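Local atomic coordinates of unique short US2 glycoprotein (Human herpesvirus 5, PDB entry 1IM3), a protein that redirects newly made MHC class I heavy chains of the host to the cytosol for proteasomal destruction, hiding infected cells from cytotoxic T lymphocytes. Residues 3-8 against 21-26; 15-20 against 67-72; 31-36 against 77-82; 49-54 against 62-67. All blocks are in the same frame, centred on the assembly; numbering follows the deposited sequence.

Contact 1. Residues 3-8 against 21-26; sequences FQIEDN and GSIVGN
Residues 3-8 and 21-26 pair antiparallel across the first hairpin of the lumenal immunoglobulin-like domain, and a classic beta bulge shifts the register where Glu6 and Asp7 both face Ser22. Gln4 and Val24 form a hydrogen-bonded pair, with Gln4 N to Val24 O at 2.9 Å. At the bulge, Ser22 O accepts Glu6 N at 2.9 Å and, more weakly, Asp7 N. Ser22 N gives its hydrogen to Asp7 O. The extra residue turns the side chain of Glu6 toward the other strand. Ser22 OG stands opposite its own backbone N (chi1 172°), which brings it to the carboxylate. Ser22 OG donates to Glu6 OE1 at 2.8 Å, on the anti side and 30° out of the carboxylate plane. Glu6 OE2 rests on Val24 CG1 at 3.5 Å. Gln4 runs beside Val24, and Gln4 CG touches Val24 CG2 at 3.5 Å. Behind the sheet, Phe3 CB meets Ile23 CG2 at 4.1 Å, and Ile23 continues into the core onto Leu80 and Leu82. The two faces thus differ in chemistry. Phe3 and Ile23 join the apolar interior, while Ser22 and Glu6 make a polar link on the outer face that ties the bulge to its partner strand.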
loop_
_atom_site.group_PDB
_atom_site.type_symbol
_atom_site.label_atom_id
_atom_site.label_comp_id
_atom_site.label_asym_id
_atom_site.label_seq_id
_atom_site.Cartn_x
_atom_site.Cartn_y
_atom_site.Cartn_z
ATOM N N PHE D 3 24.155 19.761 -5.425
ATOM C CA PHE D 3 23.210 20.797 -5.059
ATOM C C PHE D 3 23.681 21.464 -3.790
ATOM O O PHE D 3 24.343 20.841 -2.967
ATOM C CB PHE D 3 21.805 20.204 -4.852
ATOM C CG PHE D 3 21.695 19.304 -3.663
ATOM C CD1 PHE D 3 21.656 19.830 -2.370
ATOM C CD2 PHE D 3 21.676 17.922 -3.825
ATOM C CE1 PHE D 3 21.608 18.990 -1.256
ATOM C CE2 PHE D 3 21.626 17.073 -2.716
ATOM C CZ PHE D 3 21.593 17.606 -1.431
ATOM N N GLN D 4 23.368 22.741 -3.637
ATOM C CA GLN D 4 23.727 23.423 -2.411
ATOM C C GLN D 4 22.599 24.356 -2.004
ATOM O O GLN D 4 21.988 25.020 -2.839
ATOM C CB GLN D 4 25.048 24.189 -2.561
ATOM C CG GLN D 4 25.067 25.219 -3.667
ATOM C CD GLN D 4 26.245 26.199 -3.557
ATOM O OE1 GLN D 4 26.297 27.209 -4.277
ATOM N NE2 GLN D 4 27.193 25.904 -2.651
ATOM N N ILE D 5 22.328 24.378 -0.706
ATOM C CA ILE D 5 21.288 25.206 -0.128
ATOM C C ILE D 5 21.772 26.636 0.004
ATOM O O ILE D 5 22.748 26.893 0.704
ATOM C CB ILE D 5 20.921 24.682 1.256
ATOM C CG1 ILE D 5 20.441 23.240 1.127
ATOM C CG2 ILE D 5 19.878 25.573 1.900
ATOM C CD1 ILE D 5 20.111 22.603 2.452
ATOM N N GLU D 6 21.093 27.565 -0.660
ATOM C CA GLU D 6 21.486 28.961 -0.584
ATOM C C GLU D 6 20.796 29.654 0.569
ATOM O O GLU D 6 21.428 30.321 1.373
ATOM C CB GLU D 6 21.150 29.706 -1.880
ATOM C CG GLU D 6 21.876 29.213 -3.107
ATOM C CD GLU D 6 21.692 30.151 -4.289
ATOM O OE1 GLU D 6 20.567 30.655 -4.494
ATOM O OE2 GLU D 6 22.677 30.381 -5.017
ATOM N N ASP D 7 19.499 29.469 0.690
ATOM C CA ASP D 7 18.796 30.157 1.741
ATOM C C ASP D 7 17.649 29.303 2.218
ATOM O O ASP D 7 17.285 28.327 1.579
ATOM C CB ASP D 7 18.289 31.494 1.193
ATOM C CG ASP D 7 17.728 32.398 2.271
ATOM O OD1 ASP D 7 18.454 32.662 3.268
ATOM O OD2 ASP D 7 16.563 32.848 2.108
ATOM N N ASN D 8 17.054 29.722 3.321
ATOM C CA ASN D 8 15.968 28.996 3.936
ATOM C C ASN D 8 15.527 29.722 5.192
ATOM O O ASN D 8 16.109 29.538 6.243
ATOM C CB ASN D 8 16.451 27.607 4.317
ATOM C CG ASN D 8 15.481 26.883 5.219
ATOM O OD1 ASN D 8 14.272 26.995 5.057
ATOM N ND2 ASN D 8 16.005 26.123 6.174
ATOM N N GLY D 21 13.163 30.234 0.164
ATOM C CA GLY D 21 14.390 29.484 0.176
ATOM C C GLY D 21 14.864 29.295 -1.243
ATOM O O GLY D 21 14.157 29.604 -2.204
ATOM N N SER D 22 16.070 28.775 -1.376
ATOM C CA SER D 22 16.630 28.551 -2.687
ATOM C C SER D 22 17.681 27.466 -2.620
ATOM O O SER D 22 18.390 27.331 -1.617
ATOM C CB SER D 22 17.250 29.843 -3.221
ATOM O OG SER D 22 17.965 29.599 -4.421
ATOM N N ILE D 23 17.757 26.690 -3.693
ATOM C CA ILE D 23 18.731 25.615 -3.812
ATOM C C ILE D 23 19.203 25.609 -5.266
ATOM O O ILE D 23 18.377 25.646 -6.181
ATOM C CB ILE D 23 18.084 24.252 -3.492
ATOM C CG1 ILE D 23 17.689 24.212 -2.012
ATOM C CG2 ILE D 23 19.033 23.115 -3.840
ATOM C CD1 ILE D 23 17.048 22.930 -1.589
ATOM N N VAL D 24 20.509 25.639 -5.507
ATOM C CA VAL D 24 20.969 25.565 -6.894
ATOM C C VAL D 24 21.562 24.173 -7.014
ATOM O O VAL D 24 22.009 23.604 -6.017
ATOM C CB VAL D 24 22.064 26.630 -7.279
ATOM C CG1 VAL D 24 21.460 28.010 -7.326
ATOM C CG2 VAL D 24 23.225 26.584 -6.314
ATOM N N GLY D 25 21.540 23.624 -8.225
ATOM C CA GLY D 25 22.081 22.297 -8.475
ATOM C C GLY D 25 21.625 21.846 -9.849
ATOM O O GLY D 25 20.883 22.566 -10.531
ATOM N N ASN D 26 22.047 20.659 -10.267
ATOM C CA ASN D 26 21.650 20.175 -11.581
ATOM C C ASN D 26 20.518 19.143 -11.555
ATOM O O ASN D 26 20.448 18.296 -12.451
ATOM C CB ASN D 26 22.875 19.618 -12.336
ATOM C CG ASN D 26 23.549 18.462 -11.604
ATOM O OD1 ASN D 26 23.175 18.111 -10.476
ATOM N ND2 ASN D 26 24.557 17.862 -12.247
#

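Contact 2. Residues 15-20 against 67-72; sequences GKLFAR and LDVMPI
Leu17 and Leu67 run parallel to each other, CB to CB 3.9 Å, on the inner face of a short antiparallel pairing. It joins strands 16-25 and 59-68, the middle pair of a four-stranded sheet, at the end where 59-68 leaves it. Each leucine has CG anti to the backbone N (chi1 171° and -177°), which sets the two branched ends next to each other, Leu17 CD2 to Leu67 CD2 4.1 Å. Val69 comes in at a slant, and Val69 CG1 touches Leu17 CB at 3.7 Å. Leu45 packs on both leucines, of which Leu17 is buried and Leu67 partly exposed. On the reverse face Lys16 and Asp68 also run alongside each other. Here the touch is made by the lysine stem: Lys16 CG lies 3.3 Å from Asp68 OD1. The charged ends are not in contact, with Lys16 NZ 5.0 Å from Asp68 OD1. Backbone bonds join Leu17 to Leu67 and Gly15 to Val69. Leu67 N reaches Leu17 O at 2.9 Å. Val69 N meets Gly15 O at 3.3 Å, as the chain leaves the sheet. The chemistry is therefore split between an apolar inner side and a polar outer side, where the aspartate may still favour the nearby lysine charge through space.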
loop_
_atom_site.group_PDB
_atom_site.type_symbol
_atom_site.label_atom_id
_atom_site.label_comp_id
_atom_site.label_asym_id
_atom_site.label_seq_id
_atom_site.Cartn_x
_atom_site.Cartn_y
_atom_site.Cartn_z
ATOM N N GLY D 15 -1.233 34.246 11.946
ATOM C CA GLY D 15 -1.767 32.972 11.500
ATOM C C GLY D 15 -1.446 32.522 10.092
ATOM O O GLY D 15 -2.125 31.649 9.549
ATOM N N LYS D 16 -0.418 33.113 9.499
ATOM C CA LYS D 16 -0.013 32.755 8.156
ATOM C C LYS D 16 1.505 32.542 8.088
ATOM O O LYS D 16 2.286 33.224 8.750
ATOM C CB LYS D 16 -0.461 33.836 7.171
ATOM C CG LYS D 16 -1.975 33.936 7.018
ATOM C CD LYS D 16 -2.319 34.951 5.949
ATOM C CE LYS D 16 -3.801 34.971 5.628
ATOM N NZ LYS D 16 -4.084 35.985 4.557
ATOM N N LEU D 17 1.916 31.565 7.292
ATOM C CA LEU D 17 3.323 31.262 7.120
ATOM C C LEU D 17 3.870 31.874 5.832
ATOM O O LEU D 17 3.199 31.908 4.798
ATOM C CB LEU D 17 3.515 29.745 7.097
ATOM C CG LEU D 17 4.877 29.169 6.715
ATOM C CD1 LEU D 17 5.899 29.544 7.775
ATOM C CD2 LEU D 17 4.790 27.659 6.589
ATOM N N PHE D 18 5.088 32.388 5.919
ATOM C CA PHE D 18 5.785 32.975 4.771
ATOM C C PHE D 18 7.147 32.303 4.834
ATOM O O PHE D 18 7.826 32.389 5.856
ATOM C CB PHE D 18 5.952 34.487 4.925
ATOM C CG PHE D 18 4.701 35.264 4.666
ATOM C CD1 PHE D 18 4.510 35.921 3.451
ATOM C CD2 PHE D 18 3.705 35.335 5.635
ATOM C CE1 PHE D 18 3.332 36.642 3.198
ATOM C CE2 PHE D 18 2.529 36.047 5.400
ATOM C CZ PHE D 18 2.342 36.703 4.177
ATOM N N ALA D 19 7.531 31.602 3.772
ATOM C CA ALA D 19 8.813 30.915 3.768
ATOM C C ALA D 19 9.454 31.049 2.400
ATOM O O ALA D 19 8.816 30.826 1.376
ATOM C CB ALA D 19 8.622 29.454 4.114
ATOM N N ARG D 20 10.725 31.433 2.405
ATOM C CA ARG D 20 11.464 31.619 1.173
ATOM C C ARG D 20 12.765 30.846 1.267
ATOM O O ARG D 20 13.394 30.794 2.323
ATOM C CB ARG D 20 11.762 33.102 0.956
ATOM C CG ARG D 20 12.456 33.388 -0.365
ATOM C CD ARG D 20 12.551 34.879 -0.592
ATOM N NE ARG D 20 11.233 35.497 -0.483
ATOM C CZ ARG D 20 11.018 36.808 -0.457
ATOM N NH1 ARG D 20 12.044 37.645 -0.529
ATOM N NH2 ARG D 20 9.781 37.281 -0.361
ATOM N N LEU D 67 0.422 31.216 4.150
ATOM C CA LEU D 67 -0.046 29.881 4.398
ATOM C C LEU D 67 -0.584 29.779 5.818
ATOM O O LEU D 67 0.158 29.955 6.783
ATOM C CB LEU D 67 1.101 28.893 4.171
ATOM C CG LEU D 67 0.655 27.453 4.343
ATOM C CD1 LEU D 67 -0.522 27.158 3.407
ATOM C CD2 LEU D 67 1.811 26.547 4.059
ATOM N N ASP D 68 -1.873 29.510 5.946
ATOM C CA ASP D 68 -2.457 29.398 7.275
ATOM C C ASP D 68 -1.843 28.229 8.019
ATOM O O ASP D 68 -1.856 27.106 7.544
ATOM C CB ASP D 68 -3.977 29.173 7.228
ATOM C CG ASP D 68 -4.745 30.374 6.710
ATOM O OD1 ASP D 68 -4.251 31.519 6.816
ATOM O OD2 ASP D 68 -5.870 30.163 6.204
ATOM N N VAL D 69 -1.254 28.496 9.166
ATOM C CA VAL D 69 -0.735 27.404 9.953
ATOM C C VAL D 69 -1.399 27.582 11.274
ATOM O O VAL D 69 -1.683 28.688 11.721
ATOM C CB VAL D 69 0.775 27.447 10.192
ATOM C CG1 VAL D 69 1.513 27.158 8.888
ATOM C CG2 VAL D 69 1.160 28.783 10.816
ATOM N N MET D 70 -1.673 26.473 11.899
ATOM C CA MET D 70 -2.294 26.515 13.191
ATOM C C MET D 70 -1.398 27.218 14.207
ATOM O O MET D 70 -0.186 27.345 14.011
ATOM C CB MET D 70 -2.582 25.102 13.647
ATOM C CG MET D 70 -3.585 24.393 12.777
ATOM S SD MET D 70 -3.847 22.761 13.434
ATOM C CE MET D 70 -5.261 23.056 14.459
ATOM N N PRO D 71 -1.995 27.696 15.310
ATOM C CA PRO D 71 -1.270 28.394 16.380
ATOM C C PRO D 71 -0.174 27.509 16.965
ATOM O O PRO D 71 0.889 27.983 17.372
ATOM C CB PRO D 71 -2.366 28.685 17.398
ATOM C CG PRO D 71 -3.584 28.849 16.534
ATOM C CD PRO D 71 -3.445 27.708 15.564
ATOM N N ILE D 72 -0.447 26.214 17.000
ATOM C CA ILE D 72 0.495 25.237 17.528
ATOM C C ILE D 72 1.776 25.153 16.701
ATOM O O ILE D 72 2.715 24.455 17.071
ATOM C CB ILE D 72 -0.111 23.838 17.510
ATOM C CG1 ILE D 72 -1.603 23.911 17.815
ATOM C CG2 ILE D 72 0.591 22.961 18.520
ATOM C CD1 ILE D 72 -2.329 22.613 17.517
#

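Contact 3. Residues 31-36 against 77-82; sequences VFDPKA and ALRLVL
Phe32, Pro34, Leu78 and Leu80 make the apolar core side of this antiparallel pairing of strands 30-37 and 75-82, the central strands of the second sheet. Leu78 CD1 sits over one face of the Phe32 ring in a CH-pi contact, 4.0 Å from the centroid and offset toward the rim. Leu78 CD1 also reaches Pro34 CB at 3.7 Å. Leu80 lies alongside the ring, Leu80 CD2 3.5 Å from Phe32 CD1. Trp62 of the facing sheet also meets this ring. The opposite face is mixed and is met by another protein chain. Val31 CB and Val81 CG1 press together at 3.4 Å, tighter than usual, beside a charged group. There Asp33 OD2 accepts Arg79 NH1 at 3.1 Å, using its anti lone pair, with the carboxylate and guanidinium planes 82° apart. Lys35, bent at chi2 (91°), spans both oxygens of Asp33 in a salt bridge whose hydrogen bonds are weak, NZ to OD1 2.9 Å. Lys35 also bonds to Asn44. The three side chains form one network. The other protein chain enters it through a basic side chain, salt-bridged to Asp33, and through backbone bonds to Asp33 OD2, Arg79 and Lys35. The Asp33 carboxylate probably offsets positive charge from both chains.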
loop_
_atom_site.group_PDB
_atom_site.type_symbol
_atom_site.label_atom_id
_atom_site.label_comp_id
_atom_site.label_asym_id
_atom_site.label_seq_id
_atom_site.Cartn_x
_atom_site.Cartn_y
_atom_site.Cartn_z
ATOM N N VAL D 31 10.695 17.138 -5.735
ATOM C CA VAL D 31 9.482 16.969 -4.955
ATOM C C VAL D 31 9.638 17.967 -3.815
ATOM O O VAL D 31 10.655 17.975 -3.128
ATOM C CB VAL D 31 9.326 15.567 -4.339
ATOM C CG1 VAL D 31 8.011 15.501 -3.580
ATOM C CG2 VAL D 31 9.353 14.496 -5.434
ATOM N N PHE D 32 8.643 18.835 -3.643
ATOM C CA PHE D 32 8.669 19.842 -2.566
ATOM C C PHE D 32 7.672 19.303 -1.546
ATOM O O PHE D 32 6.474 19.284 -1.806
ATOM C CB PHE D 32 8.196 21.198 -3.093
ATOM C CG PHE D 32 8.329 22.326 -2.107
ATOM C CD1 PHE D 32 9.575 22.847 -1.774
ATOM C CD2 PHE D 32 7.196 22.895 -1.527
ATOM C CE1 PHE D 32 9.695 23.916 -0.886
ATOM C CE2 PHE D 32 7.315 23.971 -0.633
ATOM C CZ PHE D 32 8.573 24.474 -0.324
ATOM N N ASP D 33 8.158 18.874 -0.390
ATOM C CA ASP D 33 7.282 18.250 0.603
ATOM C C ASP D 33 7.343 18.950 1.975
ATOM O O ASP D 33 7.974 18.462 2.900
ATOM C CB ASP D 33 7.710 16.774 0.706
ATOM C CG ASP D 33 6.782 15.933 1.576
ATOM O OD1 ASP D 33 5.750 16.448 2.062
ATOM O OD2 ASP D 33 7.093 14.742 1.772
ATOM N N PRO D 34 6.674 20.100 2.110
ATOM C CA PRO D 34 6.674 20.866 3.364
ATOM C C PRO D 34 5.771 20.326 4.471
ATOM O O PRO D 34 4.641 19.916 4.226
ATOM C CB PRO D 34 6.270 22.266 2.911
ATOM C CG PRO D 34 5.286 21.977 1.836
ATOM C CD PRO D 34 5.946 20.824 1.057
ATOM N N LYS D 35 6.290 20.312 5.691
ATOM C CA LYS D 35 5.521 19.831 6.841
ATOM C C LYS D 35 5.515 20.853 7.966
ATOM O O LYS D 35 6.488 21.582 8.152
ATOM C CB LYS D 35 6.099 18.538 7.427
ATOM C CG LYS D 35 5.879 17.232 6.659
ATOM C CD LYS D 35 7.021 16.942 5.683
ATOM C CE LYS D 35 7.105 15.464 5.255
ATOM N NZ LYS D 35 5.939 14.913 4.495
ATOM N N ALA D 36 4.408 20.909 8.699
ATOM C CA ALA D 36 4.310 21.808 9.837
ATOM C C ALA D 36 4.744 20.944 11.015
ATOM O O ALA D 36 4.351 19.780 11.124
ATOM C CB ALA D 36 2.887 22.273 10.046
ATOM N N ALA D 77 9.297 21.827 8.757
ATOM C CA ALA D 77 10.130 20.674 8.424
ATOM C C ALA D 77 9.958 20.521 6.919
ATOM O O ALA D 77 8.882 20.188 6.436
ATOM C CB ALA D 77 9.652 19.424 9.131
ATOM N N LEU D 78 11.026 20.767 6.185
ATOM C CA LEU D 78 10.969 20.711 4.741
ATOM C C LEU D 78 11.691 19.515 4.155
ATOM O O LEU D 78 12.920 19.463 4.153
ATOM C CB LEU D 78 11.553 22.004 4.177
ATOM C CG LEU D 78 11.415 22.264 2.680
ATOM C CD1 LEU D 78 9.954 22.133 2.261
ATOM C CD2 LEU D 78 11.944 23.676 2.372
ATOM N N ARG D 79 10.928 18.541 3.670
ATOM C CA ARG D 79 11.515 17.364 3.048
ATOM C C ARG D 79 11.606 17.650 1.558
ATOM O O ARG D 79 10.644 18.075 0.939
ATOM C CB ARG D 79 10.652 16.117 3.296
ATOM C CG ARG D 79 11.115 14.861 2.542
ATOM C CD ARG D 79 10.275 13.615 2.871
ATOM N NE ARG D 79 10.672 12.472 2.050
ATOM C CZ ARG D 79 10.132 12.168 0.871
ATOM N NH1 ARG D 79 9.147 12.908 0.347
ATOM N NH2 ARG D 79 10.588 11.126 0.208
ATOM N N LEU D 80 12.778 17.443 0.987
ATOM C CA LEU D 80 12.951 17.698 -0.430
ATOM C C LEU D 80 13.588 16.488 -1.066
ATOM O O LEU D 80 14.397 15.816 -0.436
ATOM C CB LEU D 80 13.878 18.898 -0.654
ATOM C CG LEU D 80 13.460 20.265 -0.130
ATOM C CD1 LEU D 80 14.584 21.252 -0.373
ATOM C CD2 LEU D 80 12.183 20.731 -0.834
ATOM N N VAL D 81 13.192 16.159 -2.288
ATOM C CA VAL D 81 13.880 15.074 -2.950
ATOM C C VAL D 81 14.281 15.657 -4.296
ATOM O O VAL D 81 13.455 16.097 -5.094
ATOM C CB VAL D 81 13.050 13.749 -3.024
ATOM C CG1 VAL D 81 11.658 13.952 -2.508
ATOM C CG2 VAL D 81 13.105 13.162 -4.406
ATOM N N LEU D 82 15.589 15.741 -4.476
ATOM C CA LEU D 82 16.198 16.327 -5.656
ATOM C C LEU D 82 16.880 15.228 -6.430
ATOM O O LEU D 82 17.797 14.570 -5.923
ATOM C CB LEU D 82 17.221 17.362 -5.214
ATOM C CG LEU D 82 16.721 18.298 -4.103
ATOM C CD1 LEU D 82 17.866 19.166 -3.593
ATOM C CD2 LEU D 82 15.591 19.152 -4.630
#

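Contact 4. Residues 49-54 against 62-67; sequences ADDVEF and WNVRNL
The contact closes the hairpin of strands 52-55 and 59-68, at the edge of one sheet of the immunoglobulin-like domain. A short 3-10 turn at 49-51 brings Asp51 up against the partner strand just before Val52 pairs with Trp62. Asp51 makes the contact with both its backbone and its side chain. Asp51 O accepts Asn63 N at 2.7 Å. With CG beside its own backbone N (chi1 -67°), the carboxylate reaches across to Arg65. Asp51 OD1 takes the backbone N of Arg65 at 2.8 Å, from above the carboxylate plane. Asp51 OD2 takes Arg65 NH2 at 2.8 Å in a salt bridge, on the anti side, and Arg65 NE more weakly at 3.2 Å. The Arg65 chain bends at chi3 (-77°), which turns the edge of the guanidinium to the oxygen; the two flat groups are 47° apart. Arg65 NE also has a weak bond to Asn63 O. Asn63 ND2 lies 3.3 Å above the Arg65 guanidinium plane, offset toward the rim of the group. Two good bonds and one weak one from Arg65 therefore grip the carboxylate, which should favour its ionised form. Trp62 points the other way, into the core, where it packs on Ile23. The whole is a beta hairpin at the border of a two-sheet sandwich, entered through a 3-10 turn, with a tryptophan on the inner face and an Asp-Arg ion pair beside the edge strand.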
loop_
_atom_site.group_PDB
_atom_site.type_symbol
_atom_site.label_atom_id
_atom_site.label_comp_id
_atom_site.label_asym_id
_atom_site.label_seq_id
_atom_site.Cartn_x
_atom_site.Cartn_y
_atom_site.Cartn_z
ATOM N N ALA D 49 1.198 26.282 -6.503
ATOM C CA ALA D 49 2.333 26.134 -7.422
ATOM C C ALA D 49 3.087 27.443 -7.661
ATOM O O ALA D 49 4.286 27.425 -7.947
ATOM C CB ALA D 49 1.867 25.517 -8.773
ATOM N N ASP D 50 2.403 28.571 -7.544
ATOM C CA ASP D 50 3.057 29.852 -7.785
ATOM C C ASP D 50 4.148 30.139 -6.745
ATOM O O ASP D 50 5.023 30.981 -6.962
ATOM C CB ASP D 50 2.057 31.020 -7.760
ATOM C CG ASP D 50 1.121 31.039 -8.953
ATOM O OD1 ASP D 50 1.304 30.247 -9.916
ATOM O OD2 ASP D 50 0.203 31.881 -8.902
ATOM N N ASP D 51 4.092 29.457 -5.603
ATOM C CA ASP D 51 5.085 29.681 -4.572
ATOM C C ASP D 51 6.304 28.775 -4.680
ATOM O O ASP D 51 7.150 28.758 -3.772
ATOM C CB ASP D 51 4.466 29.523 -3.188
ATOM C CG ASP D 51 3.443 30.609 -2.866
ATOM O OD1 ASP D 51 2.882 30.574 -1.758
ATOM O OD2 ASP D 51 3.192 31.504 -3.698
ATOM N N VAL D 52 6.382 28.023 -5.771
ATOM C CA VAL D 52 7.504 27.141 -6.031
ATOM C C VAL D 52 7.977 27.336 -7.481
ATOM O O VAL D 52 7.163 27.319 -8.406
ATOM C CB VAL D 52 7.109 25.677 -5.830
ATOM C CG1 VAL D 52 8.295 24.772 -6.137
ATOM C CG2 VAL D 52 6.637 25.461 -4.386
ATOM N N GLU D 53 9.279 27.542 -7.672
ATOM C CA GLU D 53 9.823 27.698 -9.015
ATOM C C GLU D 53 10.976 26.762 -9.226
ATOM O O GLU D 53 11.962 26.815 -8.494
ATOM C CB GLU D 53 10.276 29.137 -9.242
ATOM C CG GLU D 53 9.136 30.127 -9.143
ATOM C CD GLU D 53 9.552 31.543 -9.480
ATOM O OE1 GLU D 53 10.482 32.070 -8.823
ATOM O OE2 GLU D 53 8.947 32.129 -10.407
ATOM N N PHE D 54 10.841 25.901 -10.224
ATOM C CA PHE D 54 11.869 24.930 -10.554
ATOM C C PHE D 54 12.398 25.216 -11.943
ATOM O O PHE D 54 11.602 25.428 -12.861
ATOM C CB PHE D 54 11.274 23.519 -10.527
ATOM C CG PHE D 54 12.259 22.433 -10.867
ATOM C CD1 PHE D 54 13.368 22.201 -10.059
ATOM C CD2 PHE D 54 12.052 21.610 -11.973
ATOM C CE1 PHE D 54 14.255 21.169 -10.339
ATOM C CE2 PHE D 54 12.931 20.578 -12.263
ATOM C CZ PHE D 54 14.033 20.355 -11.450
ATOM N N TRP D 62 11.536 28.579 -3.496
ATOM C CA TRP D 62 10.197 28.676 -2.970
ATOM C C TRP D 62 9.985 30.034 -2.339
ATOM O O TRP D 62 10.925 30.665 -1.862
ATOM C CB TRP D 62 9.919 27.544 -1.979
ATOM C CG TRP D 62 10.814 27.465 -0.807
ATOM C CD1 TRP D 62 10.549 27.929 0.444
ATOM C CD2 TRP D 62 12.084 26.782 -0.717
ATOM N NE1 TRP D 62 11.560 27.573 1.309
ATOM C CE2 TRP D 62 12.510 26.870 0.625
ATOM C CE3 TRP D 62 12.886 26.100 -1.634
ATOM C CZ2 TRP D 62 13.713 26.295 1.076
ATOM C CZ3 TRP D 62 14.077 25.525 -1.192
ATOM C CH2 TRP D 62 14.481 25.624 0.154
ATOM N N ASN D 63 8.737 30.477 -2.362
ATOM C CA ASN D 63 8.333 31.764 -1.845
ATOM C C ASN D 63 6.898 31.602 -1.337
ATOM O O ASN D 63 5.956 32.199 -1.853
ATOM C CB ASN D 63 8.380 32.808 -2.958
ATOM C CG ASN D 63 8.075 34.214 -2.447
ATOM O OD1 ASN D 63 8.303 34.508 -1.275
ATOM N ND2 ASN D 63 7.573 35.087 -3.325
ATOM N N VAL D 64 6.756 30.762 -0.330
ATOM C CA VAL D 64 5.464 30.471 0.268
ATOM C C VAL D 64 4.877 31.720 0.910
ATOM O O VAL D 64 5.504 32.334 1.772
ATOM C CB VAL D 64 5.610 29.363 1.320
ATOM C CG1 VAL D 64 4.263 29.086 1.989
ATOM C CG2 VAL D 64 6.135 28.100 0.655
ATOM N N ARG D 65 3.682 32.103 0.489
ATOM C CA ARG D 65 3.059 33.311 1.014
ATOM C C ARG D 65 1.656 33.053 1.569
ATOM O O ARG D 65 0.843 32.355 0.957
ATOM C CB ARG D 65 3.019 34.391 -0.084
ATOM C CG ARG D 65 4.397 34.854 -0.568
ATOM C CD ARG D 65 4.351 35.449 -1.966
ATOM N NE ARG D 65 4.262 34.430 -3.009
ATOM C CZ ARG D 65 4.246 34.697 -4.311
ATOM N NH1 ARG D 65 4.314 35.957 -4.726
ATOM N NH2 ARG D 65 4.165 33.705 -5.196
ATOM N N ASN D 66 1.438 33.577 2.780
ATOM C CA ASN D 66 0.165 33.508 3.507
ATOM C C ASN D 66 -0.422 32.149 3.770
ATOM O O ASN D 66 -1.617 31.950 3.642
ATOM C CB ASN D 66 -0.873 34.328 2.786
ATOM C CG ASN D 66 -0.678 35.778 3.006
ATOM O OD1 ASN D 66 -0.947 36.289 4.100
ATOM N ND2 ASN D 66 -0.180 36.473 1.982
ATOM N N LEU D 67 0.422 31.216 4.150
ATOM C CA LEU D 67 -0.046 29.881 4.398
ATOM C C LEU D 67 -0.584 29.779 5.818
ATOM O O LEU D 67 0.158 29.955 6.783
ATOM C CB LEU D 67 1.101 28.893 4.171
ATOM C CG LEU D 67 0.655 27.453 4.343
ATOM C CD1 LEU D 67 -0.522 27.158 3.407
ATOM C CD2 LEU D 67 1.811 26.547 4.059
#

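How the contacts relate
From the N terminus, contact 1 closes first, as the hairpin of strands 3-12 and 16-25. Strand 16-25 also serves contact 2, whose segments alternate with those of contact 1 along the chain. Contact 2 spans a long loop to the end of strand 59-68. Contact 3 joins strands 30-37 and 75-82 in the second sheet and crosses contact 2. Contact 4 is a local hairpin lying within the loops of both contacts 2 and 3, and it shares Leu67 with contact 2. Contacts 1, 2 and 4 build one sheet. Contact 3 builds the other, and Phe3 on Leu82 and Val52 on Phe32 help to pack the two together.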